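Local coordinates for protein phosphoserine phosphatase (Thermococcus onnurineus, PDB 4AP9) that probably hydrolyses L-phosphoserine to serine and phosphate with magnesium, as a haloacid dehalogenase superfamily phosphatase of the serine biosynthesis pathway, at residues A[12-17]-A[85-90]; A[23-28]-A[102-107]; A[79-84]-A[187-192]. All coordinates share one frame; numbering follows the deposited sequence.

Overall arrangement
Along the chain the segments come in the order 12-17, 23-28, 79-84, 85-90, 102-107, 187-192, and every pair of contacts crosses. Interactions 1 and 3 are neighbours, with centres about 8 Å apart: 79-84 leads into helix 82-93 and supplies its first turn, 85-90 continues it, and L87 touches L189 and L192. Interaction 2 lies about 17 Å from interaction 1 and 18 Å from interaction 3, between centres. It meets interaction 1 where D15, at the end of strand 11-15, and E17, just beyond it, pack on S102. Helix 82-93 is fastened to the central sheet and to helix 189-197, while interaction 2 ties the helical part after strand 11-15 to the loop leaving strand 97-102.

Interaction 1 (A[12-17]-A[85-90]); sequences AVIDIE and RELVET
With CG1 opposite its carbonyl carbon (chi1 -56°), I14 runs straight out to CD1, which projects off the sheet and meets L87 tip to tip; L87 holds CG anti to its own N (chi1 174°), and CD2 prolongs that line. The methyls I14 CD1 and L87 CD2 are 3.8 Å apart, a normal van der Waals separation. V88, one position further along the helix, adds a looser contact, with its CG2 4.2 Å from the same I14 CD1. One methyl of the strand therefore faces two residues of the helix, and no hydrogen bond crosses. The 92 Å² buried in total is small, but all three residues are buried, which identifies the contact as part of the hydrophobic core. Strand 11-15 is central in the mostly parallel Rossmann-like sheet of the haloacid dehalogenase fold, between strands 97-102 and 153-157, and I14 also touches L100 and M156 on these neighbours. Helix 82-93 covers this face of the sheet and leads into strand 97-102; beyond it, L87 packs against L192 and I196 of helix 189-197.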
loop_
_atom_site.group_PDB
_atom_site.type_symbol
_atom_site.label_atom_id
_atom_site.label_comp_id
_atom_site.label_asym_id
_atom_site.label_seq_id
_atom_site.Cartn_x
_atom_site.Cartn_y
_atom_site.Cartn_z
ATOM N N ALA A 12 13.413 -10.476 18.428
ATOM C CA ALA A 12 14.844 -10.243 18.567
ATOM C C ALA A 12 15.539 -11.117 17.534
ATOM O O ALA A 12 15.551 -12.347 17.664
ATOM C CB ALA A 12 15.294 -10.620 19.964
ATOM N N VAL A 13 16.087 -10.496 16.490
ATOM C CA VAL A 13 16.811 -11.230 15.443
ATOM C C VAL A 13 18.298 -11.127 15.736
ATOM O O VAL A 13 18.824 -10.019 15.918
ATOM C CB VAL A 13 16.539 -10.652 14.039
ATOM C CG1 VAL A 13 17.313 -11.418 12.958
ATOM C CG2 VAL A 13 15.046 -10.685 13.727
ATOM N N ILE A 14 18.962 -12.280 15.804
ATOM C CA ILE A 14 20.408 -12.310 15.957
ATOM C C ILE A 14 21.085 -12.924 14.737
ATOM O O ILE A 14 20.830 -14.085 14.399
ATOM C CB ILE A 14 20.838 -13.120 17.212
ATOM C CG1 ILE A 14 20.165 -12.571 18.474
ATOM C CG2 ILE A 14 22.365 -13.107 17.353
ATOM C CD1 ILE A 14 20.280 -13.490 19.652
ATOM N N ASP A 15 21.941 -12.143 14.077
ATOM C CA ASP A 15 22.813 -12.671 13.034
ATOM C C ASP A 15 23.954 -13.381 13.753
ATOM O O ASP A 15 24.737 -12.736 14.443
ATOM C CB ASP A 15 23.334 -11.537 12.152
ATOM C CG ASP A 15 24.050 -12.035 10.910
ATOM O OD1 ASP A 15 23.762 -13.163 10.469
ATOM O OD2 ASP A 15 24.906 -11.294 10.372
ATOM N N ILE A 16 24.016 -14.707 13.610
ATOM C CA ILE A 16 24.872 -15.569 14.425
ATOM C C ILE A 16 26.357 -15.219 14.358
ATOM O O ILE A 16 27.017 -15.087 15.387
ATOM C CB ILE A 16 24.671 -17.049 14.029
ATOM C CG1 ILE A 16 23.246 -17.475 14.366
ATOM C CG2 ILE A 16 25.662 -17.955 14.761
ATOM C CD1 ILE A 16 22.869 -18.841 13.817
ATOM N N GLU A 17 26.885 -15.056 13.160
ATOM C CA GLU A 17 28.329 -14.871 13.023
ATOM C C GLU A 17 28.790 -13.531 13.563
ATOM O O GLU A 17 28.283 -12.487 13.175
ATOM C CB GLU A 17 28.751 -15.021 11.564
ATOM C CG GLU A 17 28.414 -16.378 10.979
ATOM C CD GLU A 17 28.413 -16.356 9.460
ATOM O OE1 GLU A 17 27.622 -15.585 8.869
ATOM O OE2 GLU A 17 29.201 -17.106 8.856
ATOM N N ARG A 85 24.210 -18.514 25.319
ATOM C CA ARG A 85 22.985 -19.070 25.862
ATOM C C ARG A 85 22.297 -18.058 26.789
ATOM O O ARG A 85 21.067 -17.947 26.809
ATOM C CB ARG A 85 23.247 -20.398 26.574
ATOM C CG ARG A 85 21.967 -21.089 26.995
ATOM C CD ARG A 85 22.233 -22.453 27.590
ATOM N NE ARG A 85 22.865 -23.364 26.639
ATOM C CZ ARG A 85 22.197 -24.098 25.755
ATOM N NH1 ARG A 85 20.872 -24.012 25.682
ATOM N NH2 ARG A 85 22.853 -24.912 24.938
ATOM N N GLU A 86 23.090 -17.306 27.542
ATOM C CA GLU A 86 22.521 -16.315 28.444
ATOM C C GLU A 86 21.831 -15.209 27.645
ATOM O O GLU A 86 20.754 -14.739 28.024
ATOM C CB GLU A 86 23.600 -15.730 29.361
ATOM C CG GLU A 86 23.042 -14.763 30.405
ATOM C CD GLU A 86 24.099 -14.267 31.374
ATOM O OE1 GLU A 86 25.304 -14.521 31.140
ATOM O OE2 GLU A 86 23.714 -13.620 32.371
ATOM N N LEU A 87 22.442 -14.793 26.538
ATOM C CA LEU A 87 21.813 -13.764 25.711
ATOM C C LEU A 87 20.405 -14.203 25.339
ATOM O O LEU A 87 19.429 -13.491 25.584
ATOM C CB LEU A 87 22.614 -13.480 24.436
ATOM C CG LEU A 87 21.940 -12.515 23.438
ATOM C CD1 LEU A 87 21.629 -11.197 24.093
ATOM C CD2 LEU A 87 22.801 -12.281 22.192
ATOM N N VAL A 88 20.302 -15.390 24.757
ATOM C CA VAL A 88 19.021 -15.868 24.258
ATOM C C VAL A 88 18.002 -16.070 25.368
ATOM O O VAL A 88 16.838 -15.710 25.225
ATOM C CB VAL A 88 19.192 -17.163 23.441
ATOM C CG1 VAL A 88 17.839 -17.795 23.139
ATOM C CG2 VAL A 88 19.965 -16.866 22.152
ATOM N N GLU A 89 18.431 -16.632 26.490
ATOM C CA GLU A 89 17.500 -16.833 27.604
ATOM C C GLU A 89 17.012 -15.503 28.208
ATOM O O GLU A 89 15.846 -15.380 28.610
ATOM C CB GLU A 89 18.118 -17.735 28.674
ATOM C CG GLU A 89 18.323 -19.160 28.193
ATOM C CD GLU A 89 18.981 -20.057 29.225
ATOM O OE1 GLU A 89 19.443 -19.553 30.274
ATOM O OE2 GLU A 89 19.041 -21.277 28.972
ATOM N N THR A 90 17.903 -14.517 28.261
ATOM C CA THR A 90 17.563 -13.211 28.802
ATOM C C THR A 90 16.610 -12.454 27.878
ATOM O O THR A 90 15.633 -11.853 28.331
ATOM C CB THR A 90 18.815 -12.373 29.055
ATOM O OG1 THR A 90 19.699 -13.099 29.920
ATOM C CG2 THR A 90 18.434 -11.038 29.725
#

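Interaction 2 (A[23-28]-A[102-107])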
loop_
_atom_site.group_PDB
_atom_site.type_symbol
_atom_site.label_atom_id
_atom_site.label_comp_id
_atom_site.label_asym_id
_atom_site.label_seq_id
_atom_site.Cartn_x
_atom_site.Cartn_y
_atom_site.Cartn_z
ATOM N N PHE A 23 33.325 -18.399 14.831
ATOM C CA PHE A 23 33.587 -19.316 13.721
ATOM C C PHE A 23 33.179 -18.715 12.377
ATOM O O PHE A 23 32.078 -18.180 12.219
ATOM C CB PHE A 23 32.912 -20.682 13.911
ATOM C CG PHE A 23 33.172 -21.627 12.770
ATOM C CD1 PHE A 23 34.441 -22.139 12.560
ATOM C CD2 PHE A 23 32.161 -21.960 11.878
ATOM C CE1 PHE A 23 34.698 -22.992 11.494
ATOM C CE2 PHE A 23 32.414 -22.808 10.804
ATOM C CZ PHE A 23 33.680 -23.331 10.623
ATOM N N GLU A 24 34.088 -18.799 11.412
ATOM C CA GLU A 24 33.850 -18.271 10.080
ATOM C C GLU A 24 34.101 -19.353 9.039
ATOM O O GLU A 24 35.243 -19.597 8.656
ATOM C CB GLU A 24 34.756 -17.070 9.831
ATOM C CG GLU A 24 34.384 -15.894 10.701
ATOM C CD GLU A 24 35.227 -14.679 10.414
ATOM O OE1 GLU A 24 34.937 -13.979 9.420
ATOM O OE2 GLU A 24 36.180 -14.440 11.184
ATOM N N PHE A 25 33.024 -19.994 8.592
ATOM C CA PHE A 25 33.121 -21.127 7.659
ATOM C C PHE A 25 34.069 -20.924 6.475
ATOM O O PHE A 25 34.835 -21.822 6.119
ATOM C CB PHE A 25 31.729 -21.498 7.133
ATOM C CG PHE A 25 31.744 -22.584 6.096
ATOM C CD1 PHE A 25 31.785 -23.914 6.475
ATOM C CD2 PHE A 25 31.696 -22.277 4.743
ATOM C CE1 PHE A 25 31.802 -24.927 5.528
ATOM C CE2 PHE A 25 31.708 -23.295 3.784
ATOM C CZ PHE A 25 31.759 -24.618 4.182
ATOM N N TRP A 26 33.999 -19.771 5.814
ATOM C CA TRP A 26 34.842 -19.577 4.638
ATOM C C TRP A 26 36.346 -19.437 4.957
ATOM O O TRP A 26 37.199 -19.896 4.176
ATOM C CB TRP A 26 34.314 -18.444 3.731
ATOM C CG TRP A 26 32.994 -18.807 3.069
ATOM C CD1 TRP A 26 31.769 -18.233 3.300
ATOM C CD2 TRP A 26 32.765 -19.857 2.109
ATOM N NE1 TRP A 26 30.805 -18.835 2.519
ATOM C CE2 TRP A 26 31.386 -19.842 1.795
ATOM C CE3 TRP A 26 33.592 -20.792 1.483
ATOM C CZ2 TRP A 26 30.818 -20.728 0.874
ATOM C CZ3 TRP A 26 33.024 -21.678 0.568
ATOM C CH2 TRP A 26 31.645 -21.638 0.278
ATOM N N ARG A 27 36.663 -18.821 6.093
ATOM C CA ARG A 27 38.052 -18.737 6.545
ATOM C C ARG A 27 38.548 -20.137 6.903
ATOM O O ARG A 27 39.695 -20.485 6.637
ATOM C CB ARG A 27 38.190 -17.799 7.744
ATOM C CG ARG A 27 37.768 -16.374 7.405
ATOM C CD ARG A 27 38.085 -15.383 8.509
ATOM N NE ARG A 27 37.488 -14.077 8.214
ATOM C CZ ARG A 27 38.022 -13.162 7.410
ATOM N NH1 ARG A 27 39.182 -13.388 6.803
ATOM N NH2 ARG A 27 37.391 -12.007 7.214
ATOM N N GLU A 28 37.674 -20.948 7.486
ATOM C CA GLU A 28 38.026 -22.341 7.759
ATOM C C GLU A 28 38.221 -23.146 6.468
ATOM O O GLU A 28 39.149 -23.961 6.359
ATOM C CB GLU A 28 36.976 -22.989 8.662
ATOM C CG GLU A 28 37.251 -24.445 9.020
ATOM C CD GLU A 28 38.435 -24.634 9.962
ATOM O OE1 GLU A 28 39.074 -23.632 10.352
ATOM O OE2 GLU A 28 38.717 -25.798 10.314
ATOM N N SER A 102 21.506 -16.785 9.750
ATOM C CA SER A 102 22.843 -16.707 9.180
ATOM C C SER A 102 22.780 -16.934 7.676
ATOM O O SER A 102 21.884 -17.631 7.185
ATOM C CB SER A 102 23.762 -17.762 9.818
ATOM O OG SER A 102 25.072 -17.720 9.241
ATOM N N GLY A 103 23.739 -16.364 6.954
ATOM C CA GLY A 103 23.900 -16.648 5.534
ATOM C C GLY A 103 24.791 -17.859 5.288
ATOM O O GLY A 103 24.998 -18.267 4.139
ATOM N N SER A 104 25.328 -18.422 6.370
ATOM C CA SER A 104 26.112 -19.647 6.285
ATOM C C SER A 104 25.187 -20.858 6.395
ATOM O O SER A 104 23.957 -20.711 6.453
ATOM C CB SER A 104 27.081 -19.779 7.469
ATOM O OG SER A 104 28.049 -20.804 7.224
ATOM N N PHE A 105 25.797 -22.042 6.436
ATOM C CA PHE A 105 25.072 -23.311 6.355
ATOM C C PHE A 105 24.434 -23.840 7.639
ATOM O O PHE A 105 25.087 -23.921 8.679
ATOM C CB PHE A 105 26.053 -24.348 5.780
ATOM C CG PHE A 105 26.578 -23.993 4.415
ATOM C CD1 PHE A 105 25.831 -24.252 3.282
ATOM C CD2 PHE A 105 27.822 -23.395 4.262
ATOM C CE1 PHE A 105 26.304 -23.924 2.036
ATOM C CE2 PHE A 105 28.298 -23.068 3.008
ATOM C CZ PHE A 105 27.539 -23.325 1.895
ATOM N N GLU A 106 23.154 -24.197 7.568
ATOM C CA GLU A 106 22.460 -24.774 8.716
ATOM C C GLU A 106 23.169 -26.013 9.240
ATOM O O GLU A 106 23.130 -26.298 10.437
ATOM C CB GLU A 106 21.016 -25.145 8.357
ATOM C CG GLU A 106 20.087 -23.930 8.265
ATOM C CD GLU A 106 18.614 -24.305 8.326
ATOM O OE1 GLU A 106 18.312 -25.523 8.373
ATOM O OE2 GLU A 106 17.764 -23.372 8.338
ATOM N N GLU A 107 23.803 -26.750 8.329
ATOM C CA GLU A 107 24.423 -28.025 8.651
ATOM C C GLU A 107 25.615 -27.803 9.581
ATOM O O GLU A 107 25.862 -28.584 10.508
ATOM C CB GLU A 107 24.833 -28.757 7.360
ATOM C CG GLU A 107 23.646 -29.123 6.417
ATOM C CD GLU A 107 23.298 -28.033 5.380
ATOM O OE1 GLU A 107 23.708 -26.867 5.546
ATOM O OE2 GLU A 107 22.634 -28.359 4.371
HETATM O O HOH W 1 27.761 -18.586 3.231
#
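Aromatic contacts between F25, W26 and F105 dominate this junction. F105 presents its edge to the face of F25: the ring centroids are 5.1 Å apart and the planes stand at 67°, a T-shaped geometry. The touch is made by F105 CE2, 3.5 Å from F25 CE2, with CD2 of F105 lying over the F25 face toward its rim. F25 carries its CG anti to the backbone N (chi1 176°), which swings the ring off the first turn of helix 25-33 toward the loop. Its CD2 also sits over the centre of the W26 indole, and W26 CZ2 in turn lies 4.0 Å from F105 CE2, at the edge of that ring, so each ring touches the other two. S104 OG adds to the packing, resting 3.7 Å from F25 CB. Replacing F25 with an alanine would probably leave the F105 edge without its aromatic face and open a gap beside the indole.

Among the polar interactions, a water accepts from W26 NE1 and donates to G103 O at 2.9 Å, bridging the segments where no direct hydrogen bond exists. S102 OG accepts from S104 N, an ST turn that fixes the corner of the loop. On the helix side, R27 NE forms a salt bridge with E24 OE1, in the guanidinium plane but above that of the carboxylate.

Helices 36-47 and 52-62 pack on W26, while A124 of strand 118-127 supports F105. The contact thus joins the helical region inserted after strand 11-15, probably the cap of this phosphatase type, to the loop leaving strand 97-102.

Interaction 3 (A[79-84]-A[187-192]); sequences NVSPEA and KDLKEL
L189 provides the apolar part of this contact, pressing a single methyl onto the first turn of helix 82-93. Its CG lies anti to the backbone N (chi1 -179°), and CD2 continues outward to a site bounded by three atoms of segment 79-84. L189 CD2 is 3.8 Å from A84 N. E83 CB lies 3.9 Å from L189 CD2, and A84 CB stands 4.3 Å from L189 CD2. S81 OG borders the same methyl at a distance like that of A84 CB. E83 contributes only the foot of its side chain; the bend at chi2 (73°) turns its carboxylate away from the leucine. The two backbones come nearest between E83 and K190, whose CA atoms are 6.8 Å apart.

The hydrogen bonds stay within each segment. S81 is the N-cap of helix 82-93, its OG accepting from A84 N at 3.0 Å. D188 plays the same role for helix 189-197: OD1 accepts from E191 N at 2.9 Å, with a nearly straight N-H...O angle of 167°. E191 OE2 also takes a weak bond from K187 N, just ahead of the cap.

Two helix starts therefore lie side by side, each with an N-terminal amide bonded by its own cap. The carboxylate of D188 would probably interact favourably with the positive end of its helix dipole. Since no hydrogen bond or salt bridge crosses and 129 Å² is buried, the pairing rests on how L189 fits against the capped turn, next to the deeper leucine contacts made by L87.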
loop_
_atom_site.group_PDB
_atom_site.type_symbol
_atom_site.label_atom_id
_atom_site.label_comp_id
_atom_site.label_asym_id
_atom_site.label_seq_id
_atom_site.Cartn_x
_atom_site.Cartn_y
_atom_site.Cartn_z
ATOM N N ASN A 79 30.191 -23.851 18.844
ATOM C CA ASN A 79 29.664 -24.253 20.144
ATOM C C ASN A 79 28.807 -23.154 20.756
ATOM O O ASN A 79 29.110 -21.979 20.601
ATOM C CB ASN A 79 30.816 -24.635 21.084
ATOM C CG ASN A 79 31.808 -25.610 20.432
ATOM O OD1 ASN A 79 31.533 -26.810 20.309
ATOM N ND2 ASN A 79 32.967 -25.092 20.010
ATOM N N VAL A 80 27.722 -23.540 21.423
ATOM C CA VAL A 80 26.897 -22.580 22.158
ATOM C C VAL A 80 27.552 -22.266 23.493
ATOM O O VAL A 80 27.514 -23.078 24.414
ATOM C CB VAL A 80 25.504 -23.146 22.422
ATOM C CG1 VAL A 80 24.653 -22.142 23.182
ATOM C CG2 VAL A 80 24.855 -23.548 21.110
ATOM N N SER A 81 28.154 -21.086 23.594
ATOM C CA SER A 81 28.839 -20.676 24.819
ATOM C C SER A 81 27.844 -20.309 25.913
ATOM O O SER A 81 26.670 -20.059 25.639
ATOM C CB SER A 81 29.749 -19.484 24.536
ATOM O OG SER A 81 28.976 -18.325 24.256
ATOM N N PRO A 82 28.307 -20.297 27.169
ATOM C CA PRO A 82 27.437 -19.877 28.267
ATOM C C PRO A 82 26.874 -18.476 28.004
ATOM O O PRO A 82 25.694 -18.230 28.242
ATOM C CB PRO A 82 28.389 -19.856 29.460
ATOM C CG PRO A 82 29.395 -20.932 29.130
ATOM C CD PRO A 82 29.618 -20.773 27.652
ATOM N N GLU A 83 27.717 -17.578 27.509
ATOM C CA GLU A 83 27.289 -16.217 27.196
ATOM C C GLU A 83 26.226 -16.187 26.092
ATOM O O GLU A 83 25.234 -15.469 26.212
ATOM C CB GLU A 83 28.496 -15.361 26.804
ATOM C CG GLU A 83 29.564 -15.206 27.906
ATOM C CD GLU A 83 30.409 -16.477 28.158
ATOM O OE1 GLU A 83 30.433 -17.395 27.304
ATOM O OE2 GLU A 83 31.076 -16.547 29.222
ATOM N N ALA A 84 26.429 -16.955 25.020
ATOM C CA ALA A 84 25.456 -16.985 23.928
ATOM C C ALA A 84 24.135 -17.512 24.460
ATOM O O ALA A 84 23.060 -17.017 24.120
ATOM C CB ALA A 84 25.952 -17.848 22.761
ATOM N N LYS A 187 30.776 -3.529 22.633
ATOM C CA LYS A 187 32.154 -3.993 22.448
ATOM C C LYS A 187 32.282 -5.466 22.087
ATOM O O LYS A 187 33.159 -5.844 21.312
ATOM C CB LYS A 187 32.995 -3.723 23.701
ATOM C CG LYS A 187 33.281 -2.258 23.965
ATOM C CD LYS A 187 34.235 -2.106 25.149
ATOM C CE LYS A 187 34.348 -0.660 25.610
ATOM N NZ LYS A 187 35.179 -0.550 26.848
ATOM N N ASP A 188 31.425 -6.297 22.671
ATOM C CA ASP A 188 31.525 -7.738 22.511
ATOM C C ASP A 188 30.257 -8.370 23.066
ATOM O O ASP A 188 29.370 -7.667 23.540
ATOM C CB ASP A 188 32.762 -8.280 23.242
ATOM C CG ASP A 188 32.829 -7.831 24.694
ATOM O OD1 ASP A 188 31.763 -7.560 25.291
ATOM O OD2 ASP A 188 33.953 -7.752 25.243
ATOM N N LEU A 189 30.167 -9.689 23.008
ATOM C CA LEU A 189 28.936 -10.368 23.397
ATOM C C LEU A 189 28.605 -10.112 24.860
ATOM O O LEU A 189 27.439 -10.035 25.235
ATOM C CB LEU A 189 29.052 -11.864 23.125
ATOM C CG LEU A 189 27.859 -12.764 23.438
ATOM C CD1 LEU A 189 26.645 -12.324 22.656
ATOM C CD2 LEU A 189 28.207 -14.208 23.098
ATOM N N LYS A 190 29.639 -9.984 25.689
ATOM C CA LYS A 190 29.440 -9.738 27.109
ATOM C C LYS A 190 28.691 -8.425 27.317
ATOM O O LYS A 190 27.717 -8.358 28.063
ATOM C CB LYS A 190 30.788 -9.708 27.838
ATOM C CG LYS A 190 30.695 -9.309 29.300
ATOM C CD LYS A 190 29.961 -10.367 30.115
ATOM C CE LYS A 190 29.607 -9.856 31.513
ATOM N NZ LYS A 190 30.779 -9.729 32.438
ATOM N N GLU A 191 29.152 -7.380 26.640
ATOM C CA GLU A 191 28.504 -6.081 26.713
ATOM C C GLU A 191 27.058 -6.177 26.217
ATOM O O GLU A 191 26.158 -5.535 26.768
ATOM C CB GLU A 191 29.300 -5.077 25.878
ATOM C CG GLU A 191 28.997 -3.618 26.160
ATOM C CD GLU A 191 30.083 -2.701 25.619
ATOM O OE1 GLU A 191 31.239 -2.828 26.072
ATOM O OE2 GLU A 191 29.785 -1.858 24.746
ATOM N N LEU A 192 26.831 -6.985 25.182
ATOM C CA LEU A 192 25.484 -7.134 24.632
ATOM C C LEU A 192 24.568 -7.794 25.651
ATOM O O LEU A 192 23.436 -7.359 25.848
ATOM C CB LEU A 192 25.496 -7.948 23.335
ATOM C CG LEU A 192 24.144 -8.138 22.644
ATOM C CD1 LEU A 192 23.542 -6.795 22.237
ATOM C CD2 LEU A 192 24.280 -9.053 21.430
#